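Local coordinates for protein peptidase S8 and S53, subtilisin, kexin, sedolisin (Mycobacterium smegmatis, PDB 4KG7) that is a subtilisin-like serine protease, MycP3, of the mycobacterial type VII (ESX-3) secretion system, which probably cleaves peptide bonds through a Ser-His-Asp charge relay, at residues S179-L184 / V211-N216; N244-V249 / G278-I283; I190-L195 / P252-P257; S273-G278 / S360-A365. All blocks are in the same frame, centred on the assembly; numbering follows the deposited sequence.

Contact 1: S179-L184 / V211-N216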
loop_
_atom_site.group_PDB
_atom_site.type_symbol
_atom_site.label_atom_id
_atom_site.label_comp_id
_atom_site.label_asym_id
_atom_site.label_seq_id
_atom_site.Cartn_x
_atom_site.Cartn_y
_atom_site.Cartn_z
ATOM N N SER A 179 1.029 -2.051 -0.412
ATOM C CA SER A 179 0.913 -1.956 1.036
ATOM C C SER A 179 2.004 -2.698 1.811
ATOM O O SER A 179 2.173 -2.467 3.027
ATOM C CB SER A 179 -0.460 -2.436 1.482
ATOM O OG SER A 179 -1.454 -1.474 1.208
ATOM N N LEU A 180 2.711 -3.600 1.145
ATOM C CA LEU A 180 3.875 -4.254 1.721
ATOM C C LEU A 180 5.089 -3.339 1.659
ATOM O O LEU A 180 5.208 -2.510 0.751
ATOM C CB LEU A 180 4.159 -5.568 0.997
ATOM C CG LEU A 180 3.035 -6.627 0.990
ATOM C CD1 LEU A 180 3.399 -7.837 0.133
ATOM C CD2 LEU A 180 2.681 -6.977 2.416
ATOM N N VAL A 181 5.980 -3.502 2.626
ATOM C CA VAL A 181 7.163 -2.657 2.798
ATOM C C VAL A 181 8.386 -3.543 2.990
ATOM O O VAL A 181 8.344 -4.528 3.741
ATOM C CB VAL A 181 7.030 -1.795 4.081
ATOM C CG1 VAL A 181 8.259 -0.945 4.349
ATOM C CG2 VAL A 181 5.796 -0.918 4.000
ATOM N N THR A 182 9.483 -3.165 2.352
ATOM C CA THR A 182 10.797 -3.703 2.631
ATOM C C THR A 182 11.712 -2.560 3.052
ATOM O O THR A 182 11.706 -1.507 2.416
ATOM C CB THR A 182 11.383 -4.400 1.387
ATOM O OG1 THR A 182 10.486 -5.454 1.006
ATOM C CG2 THR A 182 12.788 -4.941 1.648
ATOM N N CYS A 183 12.503 -2.760 4.104
ATOM C CA CYS A 183 13.450 -1.755 4.533
ATOM C C CYS A 183 14.847 -2.313 4.457
ATOM O O CYS A 183 15.042 -3.522 4.634
ATOM C CB CYS A 183 13.176 -1.292 5.957
ATOM S SG CYS A 183 11.658 -0.280 6.092
ATOM N N LEU A 184 15.804 -1.441 4.134
ATOM C CA LEU A 184 17.218 -1.793 4.175
ATOM C C LEU A 184 17.995 -0.724 4.906
ATOM O O LEU A 184 17.666 0.449 4.837
ATOM C CB LEU A 184 17.786 -1.914 2.762
ATOM C CG LEU A 184 17.571 -3.277 2.092
ATOM C CD1 LEU A 184 18.134 -3.232 0.686
ATOM C CD2 LEU A 184 18.223 -4.392 2.888
ATOM N N VAL A 211 0.806 4.138 -5.043
ATOM C CA VAL A 211 0.652 4.418 -3.619
ATOM C C VAL A 211 1.331 3.312 -2.838
ATOM O O VAL A 211 1.064 2.136 -3.075
ATOM C CB VAL A 211 -0.864 4.471 -3.229
ATOM C CG1 VAL A 211 -1.067 4.787 -1.762
ATOM C CG2 VAL A 211 -1.599 5.484 -4.079
ATOM N N ALA A 212 2.174 3.700 -1.875
ATOM C CA ALA A 212 2.948 2.745 -1.072
ATOM C C ALA A 212 2.849 3.057 0.411
ATOM O O ALA A 212 2.891 4.219 0.814
ATOM C CB ALA A 212 4.420 2.758 -1.514
ATOM N N ALA A 213 2.749 2.035 1.245
ATOM C CA ALA A 213 2.833 2.215 2.677
ATOM C C ALA A 213 4.208 2.722 3.090
ATOM O O ALA A 213 5.215 2.244 2.582
ATOM C CB ALA A 213 2.561 0.878 3.363
ATOM N N ALA A 214 4.280 3.669 4.039
ATOM C CA ALA A 214 5.581 4.240 4.443
ATOM C C ALA A 214 6.421 3.277 5.269
ATOM O O ALA A 214 7.638 3.398 5.297
ATOM C CB ALA A 214 5.358 5.513 5.235
ATOM N N GLY A 215 5.758 2.329 5.933
ATOM C CA GLY A 215 6.446 1.430 6.869
ATOM C C GLY A 215 6.103 1.686 8.314
ATOM O O GLY A 215 5.628 2.768 8.676
ATOM N N ASN A 216 6.349 0.669 9.148
ATOM C CA ASN A 216 6.084 0.751 10.581
ATOM C C ASN A 216 7.394 0.553 11.297
ATOM O O ASN A 216 8.204 -0.302 10.918
ATOM C CB ASN A 216 5.101 -0.329 11.024
ATOM C CG ASN A 216 3.899 -0.463 10.101
ATOM O OD1 ASN A 216 3.310 0.523 9.666
ATOM N ND2 ASN A 216 3.515 -1.714 9.804
HETATM O O HOH W 1 5.761 0.237 0.724
#
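Ala213 O takes a hydrogen bond from a bridging water at 2.8 Å and a weak one from Ser253 OG, outside the pair. Val181 CG2 packs against it at 3.5 Å. Residues 211-216 carry the end of strand 209-213 and the turn after it; residues 179-184 follow the neighbouring strand 175-178 of the parallel sheet in the subtilisin fold. In subtilases such stretches usually form the walls of the S1 specificity pocket, and the asparagine after the glycine, here Asn216, probably has the position of the oxyanion-hole residue. The same water donates to Leu180 O, at 2.8 Å. Two carbonyl oxygens cannot bond each other, so the water, with a hydrogen for each, supplies the hydrogen-bonded link between the segments.

Val181 carries most of the side-chain contact, with Ala213. Its CG1 is anti to the backbone N (chi1 177°), which places CG2 opposite the carbonyl carbon and brings both methyls to the facing wall. CG2 packs on Ala213 CB at 3.8 Å. Both methyls rest on Gly215 CA, CG2 at 3.8 Å and CG1 slightly farther. Gly215 has the backbone angles phi 109° and psi 160°, which suit glycine, and its bare CA lets the valine lie close.

Ser179 turns its side chain away from residues 211-216. Its OG is hydrogen-bonded to Ser319 O and Asn177 ND2, and the side chain lies about 4 Å from those of Asp73 and Ser319 of the predicted charge relay. Its carbonyl faces the contact instead: Ser179 O touches Ala213 CB at 3.4 Å.

Contact 2: N244-V249 / G278-I283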
loop_
_atom_site.group_PDB
_atom_site.type_symbol
_atom_site.label_atom_id
_atom_site.label_comp_id
_atom_site.label_asym_id
_atom_site.label_seq_id
_atom_site.Cartn_x
_atom_site.Cartn_y
_atom_site.Cartn_z
ATOM N N ASN A 244 19.724 13.382 4.118
ATOM C CA ASN A 244 21.133 13.097 4.469
ATOM C C ASN A 244 21.225 12.208 5.709
ATOM O O ASN A 244 22.152 11.395 5.845
ATOM C CB ASN A 244 21.903 14.389 4.750
ATOM C CG ASN A 244 22.148 15.226 3.505
ATOM O OD1 ASN A 244 21.881 14.812 2.373
ATOM N ND2 ASN A 244 22.641 16.425 3.718
ATOM N N GLY A 245 20.275 12.373 6.616
ATOM C CA GLY A 245 20.261 11.646 7.872
ATOM C C GLY A 245 19.632 10.269 7.822
ATOM O O GLY A 245 19.609 9.579 8.825
ATOM N N VAL A 246 19.122 9.844 6.671
ATOM C CA VAL A 246 18.411 8.562 6.602
ATOM C C VAL A 246 19.312 7.396 6.980
ATOM O O VAL A 246 20.438 7.303 6.490
ATOM C CB VAL A 246 17.822 8.338 5.200
ATOM C CG1 VAL A 246 17.358 6.906 5.014
ATOM C CG2 VAL A 246 16.652 9.293 5.022
ATOM N N THR A 247 18.807 6.527 7.860
ATOM C CA THR A 247 19.495 5.302 8.247
ATOM C C THR A 247 18.746 4.046 7.789
ATOM O O THR A 247 19.356 2.973 7.726
ATOM C CB THR A 247 19.685 5.224 9.771
ATOM O OG1 THR A 247 18.402 5.210 10.432
ATOM C CG2 THR A 247 20.511 6.364 10.288
ATOM N N SER A 248 17.438 4.176 7.525
ATOM C CA SER A 248 16.595 3.033 7.174
ATOM C C SER A 248 15.766 3.424 5.971
ATOM O O SER A 248 14.970 4.364 6.053
ATOM C CB SER A 248 15.675 2.725 8.352
ATOM O OG SER A 248 14.838 1.609 8.111
ATOM N N VAL A 249 15.998 2.734 4.866
ATOM C CA VAL A 249 15.365 3.049 3.579
ATOM C C VAL A 249 14.101 2.227 3.418
ATOM O O VAL A 249 14.157 1.009 3.466
ATOM C CB VAL A 249 16.316 2.769 2.408
ATOM C CG1 VAL A 249 15.638 2.983 1.063
ATOM C CG2 VAL A 249 17.555 3.656 2.519
ATOM N N GLY A 278 10.193 9.280 7.485
ATOM C CA GLY A 278 11.174 9.386 6.420
ATOM C C GLY A 278 10.893 10.612 5.576
ATOM O O GLY A 278 9.756 11.109 5.557
ATOM N N PRO A 279 11.891 11.062 4.812
ATOM C CA PRO A 279 11.797 12.306 4.011
ATOM C C PRO A 279 10.921 12.175 2.776
ATOM O O PRO A 279 10.643 13.180 2.128
ATOM C CB PRO A 279 13.250 12.564 3.609
ATOM C CG PRO A 279 13.837 11.207 3.544
ATOM C CD PRO A 279 13.233 10.458 4.708
ATOM N N TRP A 280 10.476 10.957 2.493
ATOM C CA TRP A 280 9.642 10.623 1.338
ATOM C C TRP A 280 8.148 10.663 1.636
ATOM O O TRP A 280 7.343 10.637 0.712
ATOM C CB TRP A 280 10.038 9.224 0.804
ATOM C CG TRP A 280 10.239 8.263 1.891
ATOM C CD1 TRP A 280 9.286 7.693 2.690
ATOM C CD2 TRP A 280 11.504 7.818 2.388
ATOM N NE1 TRP A 280 9.890 6.904 3.650
ATOM C CE2 TRP A 280 11.251 6.969 3.491
ATOM C CE3 TRP A 280 12.818 8.033 2.001
ATOM C CZ2 TRP A 280 12.278 6.334 4.195
ATOM C CZ3 TRP A 280 13.837 7.410 2.719
ATOM C CH2 TRP A 280 13.564 6.587 3.805
ATOM N N VAL A 281 7.767 10.687 2.920
ATOM C CA VAL A 281 6.340 10.554 3.297
ATOM C C VAL A 281 5.569 11.759 2.764
ATOM O O VAL A 281 5.957 12.913 2.996
ATOM C CB VAL A 281 6.112 10.378 4.797
ATOM C CG1 VAL A 281 4.621 10.228 5.072
ATOM C CG2 VAL A 281 6.855 9.140 5.288
ATOM N N GLY A 282 4.483 11.486 2.026
ATOM C CA GLY A 282 3.718 12.522 1.336
ATOM C C GLY A 282 2.314 12.807 1.846
ATOM O O GLY A 282 1.763 13.891 1.629
ATOM N N ILE A 283 1.731 11.855 2.563
ATOM C CA ILE A 283 0.330 11.968 2.948
ATOM C C ILE A 283 0.100 10.905 4.009
ATOM O O ILE A 283 0.981 10.074 4.266
ATOM C CB ILE A 283 -0.578 11.762 1.703
ATOM C CG1 ILE A 283 -2.009 12.320 1.907
ATOM C CG2 ILE A 283 -0.596 10.320 1.290
ATOM C CD1 ILE A 283 -2.766 12.441 0.610
#
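Val246 fits its fork between two rings. CG2 meets the Pro279 ring at CD, 3.6 Å away, and also nears Trp280 CZ3, while CG1 comes to the edge of Trp280 near the ring plane, 4.0 Å from CH2. With CG1 anti to the backbone N (chi1 167°), CG2 is anti to the carbonyl carbon and both methyls face residues 278-283.

Trp280 has the other telling conformation. Its CG sits between the backbone N and the carbonyl carbon (chi1 43°), which folds the indole back over its own chain. One face of the ring covers Gly278 CA and Pro279 CD, both offset toward the rim. These residues belong to a type I turn from Gly278 to Val281, closed by a weak bond from Val281 N to Gly278 O.

The far end of the indole points into residues 244-249. Ser248 O lies in the ring plane, 3.5 Å from Trp280 CH2, and also accepts a hydrogen bond from Asn230 ND2. Val249 CA is 4.0 Å from the same CH2 atom. No hydrogen bond joins the two segments.

Trp243 meets Trp280 in a T-shaped stack. Trp254 of the loop after strand 248-251 and Ser261 of strand 259-265 also touch it. The indole thus lies between the start of strand 248-251, which pairs antiparallel with 182-185, and the turn into 281-286, an outermost strand of the parallel sheet.

Contact 3: I190-L195 / P252-P257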
loop_
_atom_site.group_PDB
_atom_site.type_symbol
_atom_site.label_atom_id
_atom_site.label_comp_id
_atom_site.label_asym_id
_atom_site.label_seq_id
_atom_site.Cartn_x
_atom_site.Cartn_y
_atom_site.Cartn_z
ATOM N N ILE A 190 21.539 -1.469 -2.050
ATOM C CA ILE A 190 22.181 -1.786 -3.321
ATOM C C ILE A 190 21.403 -1.079 -4.426
ATOM O O ILE A 190 20.288 -0.619 -4.215
ATOM C CB ILE A 190 22.202 -3.324 -3.575
ATOM C CG1 ILE A 190 22.709 -4.082 -2.334
ATOM C CG2 ILE A 190 23.072 -3.684 -4.778
ATOM C CD1 ILE A 190 24.026 -3.570 -1.782
ATOM N N ASP A 191 22.022 -0.977 -5.590
ATOM C CA ASP A 191 21.374 -0.475 -6.790
ATOM C C ASP A 191 19.952 -0.980 -6.963
ATOM O O ASP A 191 19.697 -2.178 -6.981
ATOM C CB ASP A 191 22.177 -0.880 -8.016
ATOM C CG ASP A 191 21.569 -0.348 -9.284
ATOM O OD1 ASP A 191 21.774 0.855 -9.571
ATOM O OD2 ASP A 191 20.867 -1.123 -9.961
ATOM N N GLN A 192 19.022 -0.047 -7.086
ATOM C CA GLN A 192 17.640 -0.371 -7.395
ATOM C C GLN A 192 17.253 0.211 -8.733
ATOM O O GLN A 192 16.081 0.588 -8.948
ATOM C CB GLN A 192 16.711 0.197 -6.338
ATOM C CG GLN A 192 16.941 -0.382 -4.961
ATOM C CD GLN A 192 15.995 0.189 -3.942
ATOM O OE1 GLN A 192 14.962 0.763 -4.280
ATOM N NE2 GLN A 192 16.340 0.016 -2.661
ATOM N N SER A 193 18.202 0.281 -9.663
ATOM C CA SER A 193 17.914 0.880 -10.968
ATOM C C SER A 193 16.731 0.219 -11.698
ATOM O O SER A 193 15.959 0.887 -12.350
ATOM C CB SER A 193 19.160 0.861 -11.855
ATOM O OG SER A 193 19.688 -0.453 -11.945
ATOM N N VAL A 194 16.596 -1.097 -11.596
ATOM C CA VAL A 194 15.512 -1.794 -12.300
ATOM C C VAL A 194 14.155 -1.442 -11.685
ATOM O O VAL A 194 13.170 -1.206 -12.380
ATOM C CB VAL A 194 15.750 -3.319 -12.378
ATOM C CG1 VAL A 194 14.551 -4.020 -13.010
ATOM C CG2 VAL A 194 16.996 -3.582 -13.197
ATOM N N LEU A 195 14.093 -1.436 -10.363
ATOM C CA LEU A 195 12.859 -1.039 -9.678
ATOM C C LEU A 195 12.509 0.417 -9.979
ATOM O O LEU A 195 11.345 0.749 -10.264
ATOM C CB LEU A 195 12.997 -1.268 -8.150
ATOM C CG LEU A 195 11.781 -0.859 -7.290
ATOM C CD1 LEU A 195 10.488 -1.583 -7.685
ATOM C CD2 LEU A 195 12.082 -1.092 -5.821
ATOM N N PRO A 252 9.052 0.567 -1.708
ATOM C CA PRO A 252 9.511 1.530 -2.703
ATOM C C PRO A 252 9.264 3.018 -2.393
ATOM O O PRO A 252 9.475 3.869 -3.262
ATOM C CB PRO A 252 8.704 1.099 -3.928
ATOM C CG PRO A 252 7.369 0.770 -3.342
ATOM C CD PRO A 252 7.701 0.068 -2.044
ATOM N N SER A 253 8.845 3.343 -1.174
ATOM C CA SER A 253 8.554 4.745 -0.808
ATOM C C SER A 253 9.634 5.738 -1.164
ATOM O O SER A 253 9.333 6.876 -1.528
ATOM C CB SER A 253 8.258 4.884 0.691
ATOM O OG SER A 253 6.949 4.461 0.995
ATOM N N TRP A 254 10.898 5.355 -1.034
ATOM C CA TRP A 254 11.952 6.342 -1.272
ATOM C C TRP A 254 12.072 6.759 -2.727
ATOM O O TRP A 254 12.713 7.751 -3.018
ATOM C CB TRP A 254 13.266 5.905 -0.667
ATOM C CG TRP A 254 14.033 4.928 -1.464
ATOM C CD1 TRP A 254 13.570 3.830 -2.123
ATOM C CD2 TRP A 254 15.438 4.962 -1.657
ATOM N NE1 TRP A 254 14.620 3.173 -2.729
ATOM C CE2 TRP A 254 15.778 3.843 -2.449
ATOM C CE3 TRP A 254 16.453 5.822 -1.225
ATOM C CZ2 TRP A 254 17.094 3.567 -2.827
ATOM C CZ3 TRP A 254 17.767 5.559 -1.605
ATOM C CH2 TRP A 254 18.076 4.432 -2.401
ATOM N N TRP A 255 11.384 6.047 -3.627
ATOM C CA TRP A 255 11.403 6.376 -5.056
ATOM C C TRP A 255 10.480 7.542 -5.396
ATOM O O TRP A 255 9.619 7.448 -6.262
ATOM C CB TRP A 255 11.112 5.118 -5.918
ATOM C CG TRP A 255 12.337 4.334 -6.195
ATOM C CD1 TRP A 255 12.715 3.130 -5.653
ATOM C CD2 TRP A 255 13.381 4.720 -7.072
ATOM N NE1 TRP A 255 13.928 2.742 -6.177
ATOM C CE2 TRP A 255 14.360 3.703 -7.053
ATOM C CE3 TRP A 255 13.565 5.818 -7.912
ATOM C CZ2 TRP A 255 15.525 3.789 -7.807
ATOM C CZ3 TRP A 255 14.719 5.897 -8.671
ATOM C CH2 TRP A 255 15.679 4.892 -8.615
ATOM N N GLN A 256 10.746 8.694 -4.791
ATOM C CA GLN A 256 10.136 9.936 -5.186
ATOM C C GLN A 256 10.701 10.320 -6.566
ATOM O O GLN A 256 11.889 10.091 -6.851
ATOM C CB GLN A 256 10.448 10.997 -4.117
ATOM C CG GLN A 256 9.905 10.613 -2.755
ATOM C CD GLN A 256 8.425 10.379 -2.796
ATOM O OE1 GLN A 256 7.685 11.278 -3.163
ATOM N NE2 GLN A 256 8.000 9.150 -2.555
ATOM N N PRO A 257 9.862 10.911 -7.434
ATOM C CA PRO A 257 8.476 11.337 -7.250
ATOM C C PRO A 257 7.416 10.345 -7.702
ATOM O O PRO A 257 6.231 10.666 -7.696
ATOM C CB PRO A 257 8.403 12.590 -8.118
ATOM C CG PRO A 257 9.246 12.221 -9.272
ATOM C CD PRO A 257 10.406 11.448 -8.690
#
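Gln192 OE1 accepts two indole N-H groups from consecutive tryptophans. Trp254 NE1 and Trp255 NE1 each lie 2.9 Å from it and arrive from the same face of the amide. The Trp254 bond is the straighter one, 163° at the hydrogen, and OE1 lies in the plane of that indole. The bond from Trp255 is more bent, at 139°, with OE1 tilted out of the ring plane. At the acceptor the order is reversed: Trp254 NE1 stands above the carbonyl plane, while Trp255 NE1 is tilted less from it.

Gln192 CB lies at the edge of Trp255 in the ring plane, 3.8 Å from NE1, and Gln192 O is 3.4 Å from Trp255 CZ2. Beside it, Leu195 CD2 reaches Trp255 CD1 at 4.3 Å and also touches Pro252 CB.

The next shell sets these groups in place. Gln192 is the N-cap residue of helix 193-205, and its side chain runs out extended beyond CG, which carries the amide to the two rings. Just before it, Asp191 OD2 accepts from Ser193 N at 3.0 Å in an Asx turn. A type I turn from Pro252 to Trp255 brings the two indoles together. It is closed by the bond from Trp255 N to Pro252 O and follows a cis peptide before Pro252. Farther out, Leu161 of helix 150-170 touches Leu195 and Pro252.

With one oxygen serving two donors, both indole N-H groups find an acceptor. The rotation of the amide is settled too, since the NH2 group could not accept either bond.

Contact 4: S273-G278 / S360-A365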
loop_
_atom_site.group_PDB
_atom_site.type_symbol
_atom_site.label_atom_id
_atom_site.label_comp_id
_atom_site.label_asym_id
_atom_site.label_seq_id
_atom_site.Cartn_x
_atom_site.Cartn_y
_atom_site.Cartn_z
ATOM N N SER A 273 1.687 6.021 16.526
ATOM C CA SER A 273 2.941 5.825 17.254
ATOM C C SER A 273 3.962 5.017 16.452
ATOM O O SER A 273 5.189 5.229 16.606
ATOM C CB SER A 273 2.674 5.123 18.573
ATOM O OG SER A 273 2.100 3.853 18.353
ATOM N N PHE A 274 3.471 4.092 15.629
ATOM C CA PHE A 274 4.333 3.159 14.871
ATOM C C PHE A 274 4.703 3.643 13.471
ATOM O O PHE A 274 5.441 2.979 12.769
ATOM C CB PHE A 274 3.627 1.800 14.762
ATOM C CG PHE A 274 2.252 1.883 14.166
ATOM C CD1 PHE A 274 2.076 2.000 12.786
ATOM C CD2 PHE A 274 1.129 1.962 14.976
ATOM C CE1 PHE A 274 0.810 2.129 12.248
ATOM C CE2 PHE A 274 -0.151 2.072 14.435
ATOM C CZ PHE A 274 -0.316 2.163 13.062
ATOM N N THR A 275 4.210 4.796 13.041
ATOM C CA THR A 275 4.423 5.172 11.639
ATOM C C THR A 275 5.895 5.513 11.410
ATOM O O THR A 275 6.486 6.264 12.193
ATOM C CB THR A 275 3.417 6.237 11.158
ATOM O OG1 THR A 275 3.225 6.126 9.734
ATOM C CG2 THR A 275 3.838 7.634 11.517
ATOM N N MET A 276 6.479 4.977 10.342
ATOM C CA MET A 276 7.932 5.147 10.116
ATOM C C MET A 276 8.229 6.515 9.520
ATOM O O MET A 276 7.778 6.807 8.407
ATOM C CB MET A 276 8.445 4.083 9.169
ATOM C CG MET A 276 9.944 4.158 8.930
ATOM S SD MET A 276 10.429 2.863 7.781
ATOM C CE MET A 276 12.028 3.467 7.283
ATOM N N ALA A 277 9.066 7.304 10.178
ATOM C CA ALA A 277 9.420 8.623 9.672
ATOM C C ALA A 277 10.410 8.502 8.534
ATOM O O ALA A 277 11.361 7.742 8.614
ATOM C CB ALA A 277 10.050 9.460 10.754
ATOM N N GLY A 278 10.193 9.280 7.485
ATOM C CA GLY A 278 11.174 9.386 6.420
ATOM C C GLY A 278 10.893 10.612 5.576
ATOM O O GLY A 278 9.756 11.109 5.557
ATOM N N SER A 360 5.455 16.839 6.944
ATOM C CA SER A 360 5.894 16.067 8.081
ATOM C C SER A 360 6.586 14.808 7.564
ATOM O O SER A 360 6.118 14.205 6.604
ATOM C CB SER A 360 4.646 15.650 8.848
ATOM O OG SER A 360 4.919 14.617 9.778
ATOM N N ASN A 361 7.670 14.388 8.202
ATOM C CA ASN A 361 8.262 13.108 7.854
ATOM C C ASN A 361 7.476 11.931 8.435
ATOM O O ASN A 361 7.761 10.772 8.133
ATOM C CB ASN A 361 9.733 13.063 8.243
ATOM C CG ASN A 361 10.625 13.834 7.281
ATOM O OD1 ASN A 361 10.167 14.567 6.385
ATOM N ND2 ASN A 361 11.925 13.645 7.443
ATOM N N LEU A 362 6.494 12.226 9.290
ATOM C CA LEU A 362 5.593 11.175 9.774
ATOM C C LEU A 362 4.371 11.010 8.863
ATOM O O LEU A 362 3.988 9.913 8.517
ATOM C CB LEU A 362 5.155 11.474 11.214
ATOM C CG LEU A 362 6.244 11.459 12.274
ATOM C CD1 LEU A 362 5.649 12.055 13.550
ATOM C CD2 LEU A 362 6.794 10.057 12.499
ATOM N N ILE A 363 3.750 12.121 8.492
ATOM C CA ILE A 363 2.454 12.078 7.808
ATOM C C ILE A 363 2.376 12.933 6.543
ATOM O O ILE A 363 1.302 13.092 5.962
ATOM C CB ILE A 363 1.282 12.364 8.777
ATOM C CG1 ILE A 363 1.382 13.772 9.339
ATOM C CG2 ILE A 363 1.237 11.298 9.866
ATOM C CD1 ILE A 363 0.167 14.175 10.160
ATOM N N GLY A 364 3.512 13.467 6.091
ATOM C CA GLY A 364 3.531 14.206 4.820
ATOM C C GLY A 364 2.650 15.434 4.929
ATOM O O GLY A 364 2.789 16.210 5.883
ATOM N N ALA A 365 1.775 15.623 3.941
ATOM C CA ALA A 365 0.789 16.704 3.953
ATOM C C ALA A 365 -0.380 16.457 4.916
ATOM O O ALA A 365 -1.301 17.272 5.004
ATOM C CB ALA A 365 0.286 16.950 2.523
HETATM O O HOH W 2 5.017 7.359 8.203
#
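Asn361 and Leu362 bury the most surface here, and Thr275 comes next. Asn361 uses both backbone and side chain. Its O accepts from Gly278 N at 2.9 Å, with an angle of 156° at the hydrogen. The same oxygen receives a CA-H...O contact from Ala277 CA, 3.1 Å away. Asn361 CB and CG each lie 3.3 Å from Gly278 O, and the amide stays beside that carbonyl while its ND2 bonds to Arg241 O.

Leu362 sets its CD2 methyl against Ala277 CB, at 3.7 Å. That methyl also meets Thr275 CG2 at 3.9 Å. Thr275 divides its two branches. OG1 is anti to the backbone N (chi1 -153°), and CG2 is turned to the leucine. OG1 donates to a water, 2.7 Å away, which in turn donates to Met276 O and Leu362 O. Ala264 N gives OG1 a second partner. The water thus joins the two segments just beyond the direct bond.

The 360-365 loop is held by its own bonds. Ser360 OG accepts from Leu362 N and Ile363 N, an ST turn and an ST motif together, and two backbone bonds link Ser360 with Gly364. Ala365 then pairs with Gly282. In this subtilisin-type fold, the loop after helix 341-350 packs on the connection between strands 259-265 and 281-286, at the border of the parallel sheet.

In the fold
The four contacts lie in the later part of the catalytic domain. Contact 1 is nearest the predicted charge relay, and its centre is 11 to 12 Å from those of the other three. Contacts 2 and 4 are closest, with centres 9 Å apart, and share Gly278. Contacts 3 and 4 do not touch. Along the chain, contact 3 crosses contacts 1 and 2, and contact 2 crosses contact 4. Strands 182-185 and 248-251 join contacts 1 and 2 through Leu184 and Val249. Gly215 O and Met276 N, probably hydrogen-bonded, link contact 4 to contact 1. The loops behind the probable substrate pocket are thereby tied to the edge of the parallel sheet.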